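Local coordinates for GGDEF family protein (Caulobacter vibrioides, PDB 3U2A) that is of unknown function but folds as a PAS domain, a small antiparallel sheet flanked by helices, and assembles here with a second copy of itself, at residues Asp23-Ile28 / Gly111-Glu116; Leu36-Ala41 / Pro49-Cys54; Arg68-Glu73 / Val85-Val90. All blocks are in the same frame, centred on the assembly; numbering follows the deposited sequence.

Interaction 1 of 3, residues Asp23-Ile28 / Gly111-Glu116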
ATOM      1  N   ASP A  23      -6.428   1.510   4.438  1.00 13.66           N
ATOM      2  CA  ASP A  23      -7.065   2.682   3.811  1.00 14.46           C
ATOM      3  C   ASP A  23      -6.213   3.214   2.660  1.00 17.44           C
ATOM      4  O   ASP A  23      -5.985   4.413   2.543  1.00 17.60           O
ATOM      5  CB  ASP A  23      -7.329   3.790   4.833  1.00 21.03           C
ATOM      6  CG  ASP A  23      -8.398   4.764   4.376  1.00 26.87           C
ATOM      7  OD1 ASP A  23      -9.293   4.334   3.617  1.00 28.30           O
ATOM      8  OD2 ASP A  23      -8.343   5.954   4.778  1.00 27.96           O
ATOM      9  N   VAL A  24      -5.737   2.290   1.831  1.00 12.42           N
ATOM     10  CA  VAL A  24      -4.809   2.566   0.732  0.50 11.94           C
ATOM     11  C   VAL A  24      -5.406   2.013  -0.579  1.00 12.48           C
ATOM     12  O   VAL A  24      -6.212   1.066  -0.546  1.00 12.11           O
ATOM     13  CB  VAL A  24      -3.422   1.901   1.067  0.50 12.88           C
ATOM     14  CG1 VAL A  24      -2.585   1.566  -0.181  0.50 11.76           C
ATOM     15  CG2 VAL A  24      -2.637   2.761   2.052  0.50 15.07           C
ATOM     16  N   ALA A  25      -4.998   2.565  -1.721  1.00 12.86           N
ATOM     17  CA  ALA A  25      -5.355   1.981  -3.011  1.00 11.42           C
ATOM     18  C   ALA A  25      -4.107   1.807  -3.882  1.00 11.90           C
ATOM     19  O   ALA A  25      -3.077   2.462  -3.665  1.00 13.17           O
ATOM     20  CB  ALA A  25      -6.414   2.816  -3.739  1.00 11.58           C
ATOM     21  N   LEU A  26      -4.192   0.898  -4.844  1.00 11.57           N
ATOM     22  CA  LEU A  26      -3.123   0.719  -5.810  1.00 10.95           C
ATOM     23  C   LEU A  26      -3.557   1.349  -7.129  1.00 10.90           C
ATOM     24  O   LEU A  26      -4.741   1.388  -7.440  1.00 13.12           O
ATOM     25  CB  LEU A  26      -2.829  -0.768  -5.988  1.00 12.47           C
ATOM     26  CG  LEU A  26      -2.491  -1.573  -4.720  1.00 12.50           C
ATOM     27  CD1 LEU A  26      -2.282  -3.052  -5.042  1.00 14.23           C
ATOM     28  CD2 LEU A  26      -1.258  -0.986  -4.014  1.00 15.12           C
ATOM     29  N   TRP A  27      -2.596   1.849  -7.892  1.00 11.72           N
ATOM     30  CA  TRP A  27      -2.892   2.480  -9.176  1.00 11.83           C
ATOM     31  C   TRP A  27      -1.877   2.061 -10.228  1.00 13.30           C
ATOM     32  O   TRP A  27      -0.699   1.781  -9.914  1.00 12.85           O
ATOM     33  CB  TRP A  27      -2.954   4.016  -9.053  1.00 12.36           C
ATOM     34  CG  TRP A  27      -1.677   4.666  -8.526  1.00 10.44           C
ATOM     35  CD1 TRP A  27      -1.361   4.906  -7.224  1.00 11.54           C
ATOM     36  CD2 TRP A  27      -0.575   5.156  -9.305  1.00 11.31           C
ATOM     37  NE1 TRP A  27      -0.121   5.508  -7.137  1.00 11.62           N
ATOM     38  CE2 TRP A  27       0.378   5.685  -8.397  1.00 10.41           C
ATOM     39  CE3 TRP A  27      -0.300   5.208 -10.679  1.00 13.23           C
ATOM     40  CZ2 TRP A  27       1.593   6.248  -8.820  1.00 13.36           C
ATOM     41  CZ3 TRP A  27       0.909   5.775 -11.104  1.00 13.15           C
ATOM     42  CH2 TRP A  27       1.844   6.282 -10.176  1.00 14.12           C
ATOM     43  N   ILE A  28      -2.362   1.986 -11.467  1.00 11.40           N
ATOM     44  CA  ILE A  28      -1.520   1.842 -12.649  1.00 12.03           C
ATOM     45  C   ILE A  28      -1.962   2.888 -13.668  1.00 11.65           C
ATOM     46  O   ILE A  28      -3.155   3.033 -13.937  1.00 13.10           O
ATOM     47  CB  ILE A  28      -1.594   0.419 -13.257  1.00 14.82           C
ATOM     48  CG1 ILE A  28      -1.030  -0.614 -12.270  1.00 13.15           C
ATOM     49  CG2 ILE A  28      -0.808   0.352 -14.575  1.00 12.92           C
ATOM     50  CD1 ILE A  28      -1.289  -2.052 -12.647  1.00 16.27           C
ATOM     51  N   GLY A 111       1.804   2.417  -8.528  1.00 12.66           N
ATOM     52  CA  GLY A 111       2.162   2.702  -7.158  1.00 11.76           C
ATOM     53  C   GLY A 111       1.001   2.623  -6.202  1.00 10.53           C
ATOM     54  O   GLY A 111       0.002   1.934  -6.464  1.00 11.33           O
ATOM     55  N   VAL A 112       1.167   3.329  -5.088  1.00 10.55           N
ATOM     56  CA  VAL A 112       0.166   3.384  -4.022  0.50 10.62           C
ATOM     57  C   VAL A 112      -0.382   4.799  -3.856  1.00 10.85           C
ATOM     58  O   VAL A 112       0.292   5.793  -4.185  1.00 10.58           O
ATOM     59  CB  VAL A 112       0.750   2.860  -2.668  0.50 12.05           C
ATOM     60  CG1 VAL A 112      -0.185   3.149  -1.491  0.50 16.02           C
ATOM     61  CG2 VAL A 112       0.997   1.370  -2.755  0.50 11.39           C
ATOM     62  N   VAL A 113      -1.608   4.892  -3.367  1.00 10.72           N
ATOM     63  CA  VAL A 113      -2.161   6.167  -2.957  1.00 10.86           C
ATOM     64  C   VAL A 113      -2.701   5.985  -1.542  1.00 12.34           C
ATOM     65  O   VAL A 113      -3.354   4.973  -1.220  1.00 11.22           O
ATOM     66  CB  VAL A 113      -3.202   6.742  -3.962  1.00 13.50           C
ATOM     67  CG1 VAL A 113      -4.285   5.723  -4.286  1.00 13.21           C
ATOM     68  CG2 VAL A 113      -3.810   8.019  -3.431  1.00 13.58           C
ATOM     69  N   ALA A 114      -2.370   6.945  -0.691  1.00 12.13           N
ATOM     70  CA  ALA A 114      -2.632   6.830   0.734  1.00 13.99           C
ATOM     71  C   ALA A 114      -3.151   8.139   1.284  1.00 15.28           C
ATOM     72  O   ALA A 114      -2.825   9.196   0.759  1.00 15.85           O
ATOM     73  CB  ALA A 114      -1.363   6.427   1.453  1.00 16.57           C
ATOM     74  N   PRO A 115      -3.949   8.077   2.361  1.00 16.91           N
ATOM     75  CA  PRO A 115      -4.401   9.331   2.977  1.00 19.65           C
ATOM     76  C   PRO A 115      -3.275   9.949   3.775  1.00 21.10           C
ATOM     77  O   PRO A 115      -2.580   9.250   4.512  1.00 24.16           O
ATOM     78  CB  PRO A 115      -5.536   8.892   3.907  1.00 21.22           C
ATOM     79  CG  PRO A 115      -5.390   7.448   4.083  1.00 17.45           C
ATOM     80  CD  PRO A 115      -4.415   6.889   3.094  1.00 17.84           C
ATOM     81  N   GLU A 116      -3.059  11.251   3.632  1.00 27.30           N
ATOM     82  CA  GLU A 116      -1.939  11.846   4.358  1.00 29.84           C
ATOM     83  C   GLU A 116      -2.215  11.979   5.874  1.00 35.72           C
ATOM     84  O   GLU A 116      -1.291  12.173   6.673  1.00 37.70           O
ATOM     85  CB  GLU A 116      -1.439  13.134   3.689  1.00 33.47           C
ATOM     86  CG  GLU A 116      -2.099  14.389   4.145  1.00 36.75           C
ATOM     87  CD  GLU A 116      -1.225  15.606   3.925  1.00 44.12           C
ATOM     88  OE1 GLU A 116      -0.257  15.522   3.132  1.00 45.79           O
ATOM     89  OE2 GLU A 116      -1.514  16.648   4.551  1.00 44.70           O
TER

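Interaction 2 of 3, residues Leu36-Ala41 / Pro49-Cys54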
ATOM      1  N   LEU A  36      -6.178   5.112 -16.359  1.00 12.25           N
ATOM      2  CA  LEU A  36      -5.710   5.047 -14.977  1.00 11.40           C
ATOM      3  C   LEU A  36      -6.573   3.993 -14.280  1.00 11.95           C
ATOM      4  O   LEU A  36      -7.803   4.101 -14.248  1.00 15.89           O
ATOM      5  CB  LEU A  36      -5.852   6.407 -14.267  1.00 11.13           C
ATOM      6  CG  LEU A  36      -5.507   6.376 -12.767  1.00 15.05           C
ATOM      7  CD1 LEU A  36      -3.995   6.312 -12.562  1.00 13.24           C
ATOM      8  CD2 LEU A  36      -6.104   7.563 -12.048  1.00 19.87           C
ATOM      9  N   ARG A  37      -5.942   2.964 -13.735  1.00 12.65           N
ATOM     10  CA  ARG A  37      -6.675   1.926 -13.008  1.00 14.51           C
ATOM     11  C   ARG A  37      -6.440   2.013 -11.508  1.00 15.47           C
ATOM     12  O   ARG A  37      -5.317   2.275 -11.065  1.00 12.18           O
ATOM     13  CB  ARG A  37      -6.283   0.537 -13.530  1.00 16.25           C
ATOM     14  CG  ARG A  37      -6.775   0.250 -14.953  1.00 26.09           C
ATOM     15  CD  ARG A  37      -5.757  -0.573 -15.741  1.00 28.07           C
ATOM     16  NE  ARG A  37      -5.593  -1.912 -15.216  1.00 30.18           N
ATOM     17  CZ  ARG A  37      -4.480  -2.638 -15.308  1.00 29.16           C
ATOM     18  NH1 ARG A  37      -3.378  -2.161 -15.892  1.00 30.80           N
ATOM     19  NH2 ARG A  37      -4.461  -3.848 -14.789  1.00 28.08           N
ATOM     20  N   LEU A  38      -7.508   1.790 -10.736  1.00 12.71           N
ATOM     21  CA  LEU A  38      -7.443   1.770  -9.273  1.00 14.03           C
ATOM     22  C   LEU A  38      -7.973   0.467  -8.677  1.00 19.48           C
ATOM     23  O   LEU A  38      -8.919  -0.133  -9.204  1.00 18.85           O
ATOM     24  CB  LEU A  38      -8.229   2.945  -8.690  1.00 14.49           C
ATOM     25  CG  LEU A  38      -7.618   4.327  -8.866  1.00 16.63           C
ATOM     26  CD1 LEU A  38      -8.711   5.388  -8.734  1.00 22.52           C
ATOM     27  CD2 LEU A  38      -6.516   4.556  -7.836  1.00 19.54           C
ATOM     28  N   ASN A  39      -7.349   0.038  -7.580  1.00 16.02           N
ATOM     29  CA  ASN A  39      -7.763  -1.142  -6.832  1.00 14.83           C
ATOM     30  C   ASN A  39      -7.555  -0.906  -5.335  1.00 15.22           C
ATOM     31  O   ASN A  39      -6.483  -0.482  -4.913  1.00 16.13           O
ATOM     32  CB  ASN A  39      -6.951  -2.361  -7.282  1.00 14.70           C
ATOM     33  CG  ASN A  39      -7.490  -3.659  -6.725  1.00 16.66           C
ATOM     34  OD1 ASN A  39      -6.762  -4.421  -6.088  1.00 18.84           O
ATOM     35  ND2 ASN A  39      -8.771  -3.930  -6.977  1.00 17.43           N
ATOM     36  N   GLY A  40      -8.578  -1.190  -4.539  1.00 17.11           N
ATOM     37  CA  GLY A  40      -8.478  -1.042  -3.087  1.00 15.73           C
ATOM     38  C   GLY A  40      -9.435   0.007  -2.571  1.00 14.87           C
ATOM     39  O   GLY A  40     -10.564   0.113  -3.054  1.00 14.65           O
ATOM     40  N   ALA A  41      -8.968   0.811  -1.615  1.00 13.99           N
ATOM     41  CA  ALA A  41      -9.836   1.726  -0.859  1.00 15.17           C
ATOM     42  C   ALA A  41     -10.102   3.050  -1.584  1.00 14.72           C
ATOM     43  O   ALA A  41     -10.043   4.132  -0.973  1.00 15.17           O
ATOM     44  CB  ALA A  41      -9.262   1.975   0.564  1.00 14.04           C
ATOM     45  N   PRO A  49     -15.328   7.923  -7.749  1.00 21.01           N
ATOM     46  CA  PRO A  49     -15.754   8.250  -9.120  1.00 20.66           C
ATOM     47  C   PRO A  49     -14.793   7.800 -10.230  1.00 22.29           C
ATOM     48  O   PRO A  49     -15.214   7.656 -11.378  1.00 23.54           O
ATOM     49  CB  PRO A  49     -15.844   9.774  -9.093  1.00 21.90           C
ATOM     50  CG  PRO A  49     -16.232  10.078  -7.693  1.00 22.64           C
ATOM     51  CD  PRO A  49     -15.406   9.114  -6.876  1.00 20.45           C
ATOM     52  N   LEU A  50     -13.528   7.585  -9.886  1.00 18.64           N
ATOM     53  CA  LEU A  50     -12.510   7.180 -10.858  1.00 18.68           C
ATOM     54  C   LEU A  50     -12.370   5.674 -10.996  1.00 17.94           C
ATOM     55  O   LEU A  50     -11.882   5.188 -12.013  1.00 19.21           O
ATOM     56  CB  LEU A  50     -11.142   7.747 -10.464  1.00 18.37           C
ATOM     57  CG  LEU A  50     -11.016   9.261 -10.246  1.00 18.49           C
ATOM     58  CD1 LEU A  50      -9.575   9.616  -9.907  1.00 14.69           C
ATOM     59  CD2 LEU A  50     -11.505  10.030 -11.452  1.00 16.10           C
ATOM     60  N   ALA A  51     -12.751   4.947  -9.953  1.00 17.85           N
ATOM     61  CA  ALA A  51     -12.547   3.498  -9.903  1.00 16.60           C
ATOM     62  C   ALA A  51     -13.658   2.762 -10.648  1.00 19.16           C
ATOM     63  O   ALA A  51     -14.807   3.205 -10.622  1.00 21.17           O
ATOM     64  CB  ALA A  51     -12.486   3.039  -8.464  1.00 19.70           C
ATOM     65  N   PRO A  52     -13.342   1.617 -11.283  1.00 18.91           N
ATOM     66  CA  PRO A  52     -12.067   0.883 -11.339  1.00 17.81           C
ATOM     67  C   PRO A  52     -11.065   1.419 -12.378  1.00 17.04           C
ATOM     68  O   PRO A  52      -9.875   1.074 -12.331  1.00 17.48           O
ATOM     69  CB  PRO A  52     -12.519  -0.526 -11.723  1.00 19.76           C
ATOM     70  CG  PRO A  52     -13.704  -0.293 -12.575  1.00 22.08           C
ATOM     71  CD  PRO A  52     -14.424   0.863 -11.944  1.00 20.30           C
ATOM     72  N   GLU A  53     -11.551   2.238 -13.311  1.00 17.33           N
ATOM     73  CA  GLU A  53     -10.722   2.779 -14.389  1.00 17.05           C
ATOM     74  C   GLU A  53     -11.286   4.096 -14.868  1.00 16.30           C
ATOM     75  O   GLU A  53     -12.501   4.264 -14.908  1.00 18.05           O
ATOM     76  CB  GLU A  53     -10.707   1.800 -15.555  1.00 20.00           C
ATOM     77  CG  GLU A  53      -9.737   2.123 -16.660  1.00 28.12           C
ATOM     78  CD  GLU A  53      -9.764   1.056 -17.717  1.00 33.87           C
ATOM     79  OE1 GLU A  53      -8.750   0.349 -17.866  1.00 43.73           O
ATOM     80  OE2 GLU A  53     -10.814   0.902 -18.368  1.00 35.00           O
ATOM     81  N   CYS A  54     -10.401   5.026 -15.219  1.00 14.67           N
ATOM     82  CA  CYS A  54     -10.809   6.330 -15.745  1.00 13.02           C
ATOM     83  C   CYS A  54      -9.801   6.872 -16.743  1.00 13.65           C
ATOM     84  O   CYS A  54      -8.698   6.344 -16.873  1.00 14.62           O
ATOM     85  CB  CYS A  54     -11.015   7.345 -14.614  1.00 14.14           C
ATOM     86  SG  CYS A  54      -9.504   7.865 -13.795  1.00 15.23           S
TER
HETATM   87  O   HOH W   1      -9.424   4.280 -11.827  1.00 32.72           O

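Interaction 3 of 3, residues Arg68-Glu73 / Val85-Val90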
ATOM      1  N   ARG A  68      -4.370  21.082  -9.362  0.50 16.52           N
ATOM      2  CA  ARG A  68      -4.210  20.348 -10.618  0.50 16.12           C
ATOM      3  C   ARG A  68      -2.783  20.260 -11.159  0.50 14.80           C
ATOM      4  O   ARG A  68      -2.464  19.324 -11.893  0.50 16.26           O
ATOM      5  CB  ARG A  68      -5.211  20.823 -11.663  0.50 17.82           C
ATOM      6  CG  ARG A  68      -6.602  20.441 -11.237  0.50 17.32           C
ATOM      7  CD  ARG A  68      -7.658  20.869 -12.195  0.50 20.95           C
ATOM      8  NE  ARG A  68      -8.905  20.207 -11.846  0.50 20.80           N
ATOM      9  CZ  ARG A  68     -10.100  20.721 -12.062  0.50 21.99           C
ATOM     10  NH1 ARG A  68     -10.224  21.921 -12.623  0.50 23.05           N
ATOM     11  NH2 ARG A  68     -11.168  20.040 -11.712  0.50 22.35           N
ATOM     12  N   ALA A  69      -1.924  21.201 -10.772  1.00 13.58           N
ATOM     13  CA  ALA A  69      -0.484  21.082 -11.071  1.00 14.63           C
ATOM     14  C   ALA A  69       0.116  19.872 -10.359  1.00 12.75           C
ATOM     15  O   ALA A  69       0.867  19.097 -10.971  1.00 13.44           O
ATOM     16  CB  ALA A  69       0.267  22.338 -10.684  1.00 19.76           C
ATOM     17  N   GLN A  70      -0.221  19.710  -9.078  1.00 13.84           N
ATOM     18  CA  GLN A  70       0.218  18.545  -8.305  1.00 17.13           C
ATOM     19  C   GLN A  70      -0.355  17.217  -8.824  1.00 14.33           C
ATOM     20  O   GLN A  70       0.381  16.241  -8.942  1.00 16.47           O
ATOM     21  CB  GLN A  70      -0.039  18.733  -6.805  1.00 18.07           C
ATOM     22  CG  GLN A  70       1.164  19.296  -6.024  1.00 25.81           C
ATOM     23  CD  GLN A  70       2.404  18.384  -6.067  1.00 33.68           C
ATOM     24  OE1 GLN A  70       2.440  17.307  -5.451  1.00 29.27           O
ATOM     25  NE2 GLN A  70       3.427  18.823  -6.795  1.00 32.39           N
ATOM     26  N   ALA A  71      -1.650  17.190  -9.167  1.00 12.54           N
ATOM     27  CA  ALA A  71      -2.277  16.028  -9.831  1.00 14.08           C
ATOM     28  C   ALA A  71      -1.535  15.582 -11.095  1.00 14.93           C
ATOM     29  O   ALA A  71      -1.371  14.378 -11.349  1.00 12.63           O
ATOM     30  CB  ALA A  71      -3.742  16.325 -10.164  1.00 11.91           C
ATOM     31  N   GLU A  72      -1.094  16.563 -11.885  1.00 12.43           N
ATOM     32  CA  GLU A  72      -0.420  16.298 -13.147  1.00 12.73           C
ATOM     33  C   GLU A  72       0.897  15.575 -12.953  1.00 14.51           C
ATOM     34  O   GLU A  72       1.343  14.859 -13.863  1.00 12.17           O
ATOM     35  CB  GLU A  72      -0.197  17.595 -13.930  1.00 12.94           C
ATOM     36  CG  GLU A  72      -0.092  17.396 -15.445  1.00 19.76           C
ATOM     37  CD  GLU A  72      -1.350  16.753 -16.041  1.00 22.05           C
ATOM     38  OE1 GLU A  72      -1.212  15.939 -16.973  1.00 23.69           O
ATOM     39  OE2 GLU A  72      -2.476  17.039 -15.571  1.00 20.32           O
ATOM     40  N   GLU A  73       1.519  15.761 -11.783  1.00 12.13           N
ATOM     41  CA  GLU A  73       2.774  15.074 -11.459  1.00 15.32           C
ATOM     42  C   GLU A  73       2.629  13.547 -11.451  1.00 14.84           C
ATOM     43  O   GLU A  73       3.612  12.834 -11.666  1.00 14.58           O
ATOM     44  CB  GLU A  73       3.368  15.574 -10.140  1.00 17.25           C
ATOM     45  CG  GLU A  73       3.859  17.032 -10.170  1.00 16.90           C
ATOM     46  CD  GLU A  73       4.922  17.277 -11.228  1.00 20.73           C
ATOM     47  OE1 GLU A  73       5.908  16.520 -11.266  1.00 25.27           O
ATOM     48  OE2 GLU A  73       4.771  18.223 -12.029  1.00 28.14           O
ATOM     49  N   VAL A  85       6.032  11.106  -7.112  1.00 13.72           N
ATOM     50  CA  VAL A  85       5.638  11.589  -5.786  1.00 18.92           C
ATOM     51  C   VAL A  85       4.726  12.800  -5.981  1.00 19.22           C
ATOM     52  O   VAL A  85       5.104  13.795  -6.613  1.00 18.75           O
ATOM     53  CB  VAL A  85       6.856  11.967  -4.880  1.00 21.21           C
ATOM     54  CG1 VAL A  85       6.380  12.428  -3.499  1.00 25.95           C
ATOM     55  CG2 VAL A  85       7.809  10.797  -4.724  1.00 22.70           C
ATOM     56  N   ALA A  86       3.510  12.704  -5.466  1.00 16.37           N
ATOM     57  CA  ALA A  86       2.569  13.802  -5.603  1.00 16.32           C
ATOM     58  C   ALA A  86       1.625  13.820  -4.424  1.00 15.03           C
ATOM     59  O   ALA A  86       1.353  12.784  -3.808  1.00 15.60           O
ATOM     60  CB  ALA A  86       1.787  13.685  -6.918  1.00 17.22           C
ATOM     61  N   ARG A  87       1.116  15.003  -4.107  1.00 13.67           N
ATOM     62  CA  ARG A  87       0.092  15.106  -3.082  1.00 16.63           C
ATOM     63  C   ARG A  87      -0.923  16.154  -3.485  1.00 17.62           C
ATOM     64  O   ARG A  87      -0.552  17.252  -3.877  1.00 16.80           O
ATOM     65  CB  ARG A  87       0.694  15.405  -1.702  1.00 22.59           C
ATOM     66  CG  ARG A  87       1.609  16.598  -1.604  1.00 29.80           C
ATOM     67  CD  ARG A  87       2.129  16.751  -0.169  1.00 39.88           C
ATOM     68  NE  ARG A  87       1.049  17.012   0.783  1.00 44.12           N
ATOM     69  CZ  ARG A  87       0.635  18.226   1.142  1.00 49.76           C
ATOM     70  NH1 ARG A  87       1.213  19.309   0.631  1.00 55.49           N
ATOM     71  NH2 ARG A  87      -0.357  18.363   2.012  1.00 50.19           N
ATOM     72  N   PHE A  88      -2.197  15.805  -3.417  1.00 15.63           N
ATOM     73  CA  PHE A  88      -3.247  16.747  -3.800  1.00 14.51           C
ATOM     74  C   PHE A  88      -4.580  16.327  -3.218  1.00 16.85           C
ATOM     75  O   PHE A  88      -4.740  15.183  -2.767  1.00 16.00           O
ATOM     76  CB  PHE A  88      -3.353  16.903  -5.330  1.00 15.43           C
ATOM     77  CG  PHE A  88      -3.720  15.632  -6.071  1.00 14.71           C
ATOM     78  CD1 PHE A  88      -2.728  14.727  -6.468  1.00 16.89           C
ATOM     79  CD2 PHE A  88      -5.038  15.370  -6.416  1.00 18.31           C
ATOM     80  CE1 PHE A  88      -3.056  13.566  -7.171  1.00 15.96           C
ATOM     81  CE2 PHE A  88      -5.377  14.198  -7.118  1.00 18.69           C
ATOM     82  CZ  PHE A  88      -4.381  13.306  -7.489  1.00 13.71           C
ATOM     83  N   ARG A  89      -5.532  17.259  -3.227  1.00 17.93           N
ATOM     84  CA  ARG A  89      -6.863  16.992  -2.710  1.00 19.69           C
ATOM     85  C   ARG A  89      -7.780  16.731  -3.880  1.00 19.68           C
ATOM     86  O   ARG A  89      -7.563  17.272  -4.960  1.00 17.57           O
ATOM     87  CB  ARG A  89      -7.380  18.189  -1.926  1.00 19.20           C
ATOM     88  CG  ARG A  89      -6.574  18.514  -0.693  1.00 25.16           C
ATOM     89  CD  ARG A  89      -6.824  19.938  -0.223  1.00 26.51           C
ATOM     90  NE  ARG A  89      -6.224  20.931  -1.111  1.00 22.36           N
ATOM     91  CZ  ARG A  89      -6.249  22.240  -0.909  1.00 20.51           C
ATOM     92  NH1 ARG A  89      -6.846  22.739   0.163  1.00 26.91           N
ATOM     93  NH2 ARG A  89      -5.673  23.054  -1.779  1.00 21.76           N
ATOM     94  N   VAL A  90      -8.794  15.897  -3.663  1.00 20.28           N
ATOM     95  CA  VAL A  90      -9.866  15.718  -4.643  1.00 21.57           C
ATOM     96  C   VAL A  90     -11.146  16.307  -4.073  1.00 20.01           C
ATOM     97  O   VAL A  90     -11.201  16.632  -2.882  1.00 20.68           O
ATOM     98  CB  VAL A  90     -10.085  14.227  -5.040  1.00 22.64           C
ATOM     99  CG1 VAL A  90      -8.899  13.712  -5.856  1.00 22.25           C
ATOM    100  CG2 VAL A  90     -10.328  13.358  -3.795  1.00 23.88           C
TER
HETATM  101  O   HOH W   2       5.629  16.338  -7.200  1.00 35.19           O

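Interaction 1 of 3, residues Asp23-Ile28 / Gly111-Glu116
Ala25 O receives the amide of Val113 at 2.9 Å (N to O) and also meets the CA-H of Val112, at 3.4 Å from Val112 CA, so two neighbouring residues of the partner strand hold it. Strands 25-30 and 109-113 run antiparallel in the middle of the PAS-domain sheet, the first strand of the fold lying beside the last. Val113 O returns the bond to Ala25 N, and Trp27 with Gly111 makes a second such doubly bonded pair, Trp27 N reaching Gly111 O at 3.0 Å.

The Trp27 indole lies across the backbone of Gly111. Its CG sits between the backbone N and the carbonyl carbon (chi1 58°), which folds the ring back over the neighbouring strand. Gly111 CA lies over the five-membered ring, 3.9 Å from its centroid, a CH-pi contact. On the same face Gly111 N stands 3.5 Å above the plane of the Trp27 ring system, over its centre. The indole edge is turned to the next peptide, where NE1 makes a weak bond to Val112 O at 3.0 Å. The Trp98 ring of the same chain also meets the indole, with about 55° between their planes.

On this face Ala25 CB also packs against Val113 CG1. The other face carries Leu26 and Val112, where Leu26 CD2 lies against Val112 CG2; Trp10 and Ala22 of the second subunit cover them. Asp23 ends helix 12-22 in a Schellman motif; past it, Pro115 CG lies 3.4 Å from Asp23 OD2.

Interaction 2 of 3, residues Leu36-Ala41 / Pro49-Cys54
Leu36 lays its CD2 methyl beside the sulfur of Cys54, 3.8 Å from SG, on the face of the sheet that helix 56-62 covers through Phe59. The two residues form an antiparallel hydrogen-bonded pair, joining strand 35-40 of the PAS-domain sheet to the short strand 53-54, the outermost on this side within the chain. Leu36 N points almost straight at Cys54 O, and Cys54 N answers to Leu36 O.

The pairing carries on one step past the short strand: Leu38 N bonds to Pro52 O at 2.9 Å, although it approaches from above the carbonyl plane. The peptide before Pro52 is cis, and the preceding residues bend back so that Leu50 meets Leu38. There Leu38, with CG anti to its carbonyl carbon (chi1 -72°), sets CD1 3.8 Å from Leu50 CB, while Leu50 itself reaches on to Phe59 and Leu62.

On the face opposite to Leu36, Arg37 and Glu53 sit side by side as a non-hydrogen-bonded pair. The contact is made by the aliphatic part of the arginine: its CG is 3.5 Å from Glu53 OE1, whereas NE stays 4.7 Å from that oxygen. The guanidinium goes instead to Glu30, in a salt bridge, and to Ile9 O of the second subunit.

Between the strand and the turn, one water donates both its hydrogens, to Leu36 O at 2.9 Å and to Leu50 O at 2.6 Å.

Interaction 3 of 3, residues Arg68-Glu73 / Val85-Val90
The first turns of helix 68-75 pass over the end of strand 83-86 and the extended residues after it, coming closest at Gln70 and Ala86, whose CA atoms are 5.9 Å apart. Gln70 supplies the polar link. Its chain bends at chi2 (-62°) and brings the amide to the chain just past the strand, where OE1 accepts the backbone N-H of Arg87 at 3.0 Å. That bond is nearly straight (168° at the hydrogen), and the donor lies in the plane of the side-chain carbonyl. The other end of the amide is held more loosely: NE2 makes a weak bond to a water that donates to Val85 O at 2.7 Å.

In this PAS domain the contact joins helix 68-75 to the end of strand 83-86, outermost on that side within the chain, and to the residues after it. Phe88 is the main apolar piece. Its ring presents a face to the helix backbone, with Ala71 CA 3.9 Å from the centroid in a CH-pi contact and Ala71 CB 4.1 Å from Phe88 CE2. Trp98 stacks with the same ring, and Phe59 meets it at a steep angle.

One turn along the helix, Glu73 touches with its CB alone, 4.1 Å from Ala86 CB; its carboxylate leads away to Arg78 and Lys76. The guanidinium of Arg87 is taken by Glu116.

Overall arrangement
All three contacts reach one antiparallel sheet with strand order 53-54, 35-40, 25-30, 109-113, 98-102, 83-86. Interaction 1 joins the first and last strands, and the other two, which follow one another along the chain, fall between its segments. Interaction 2 adds the strand at one edge and borders interaction 1, since strands 25-30 and 35-40 are hydrogen-bonded neighbours; their centres are about 10 Å apart. Interaction 3 lies about 13 Å from interaction 1 and about 16 Å from interaction 2 between centres, and meets interaction 1 at the Glu116-Arg87 pair. The chain's two end strands thus meet mid-sheet, where interactions 1 and 2 touch the second subunit, with the helix contact at the far edge, away from it.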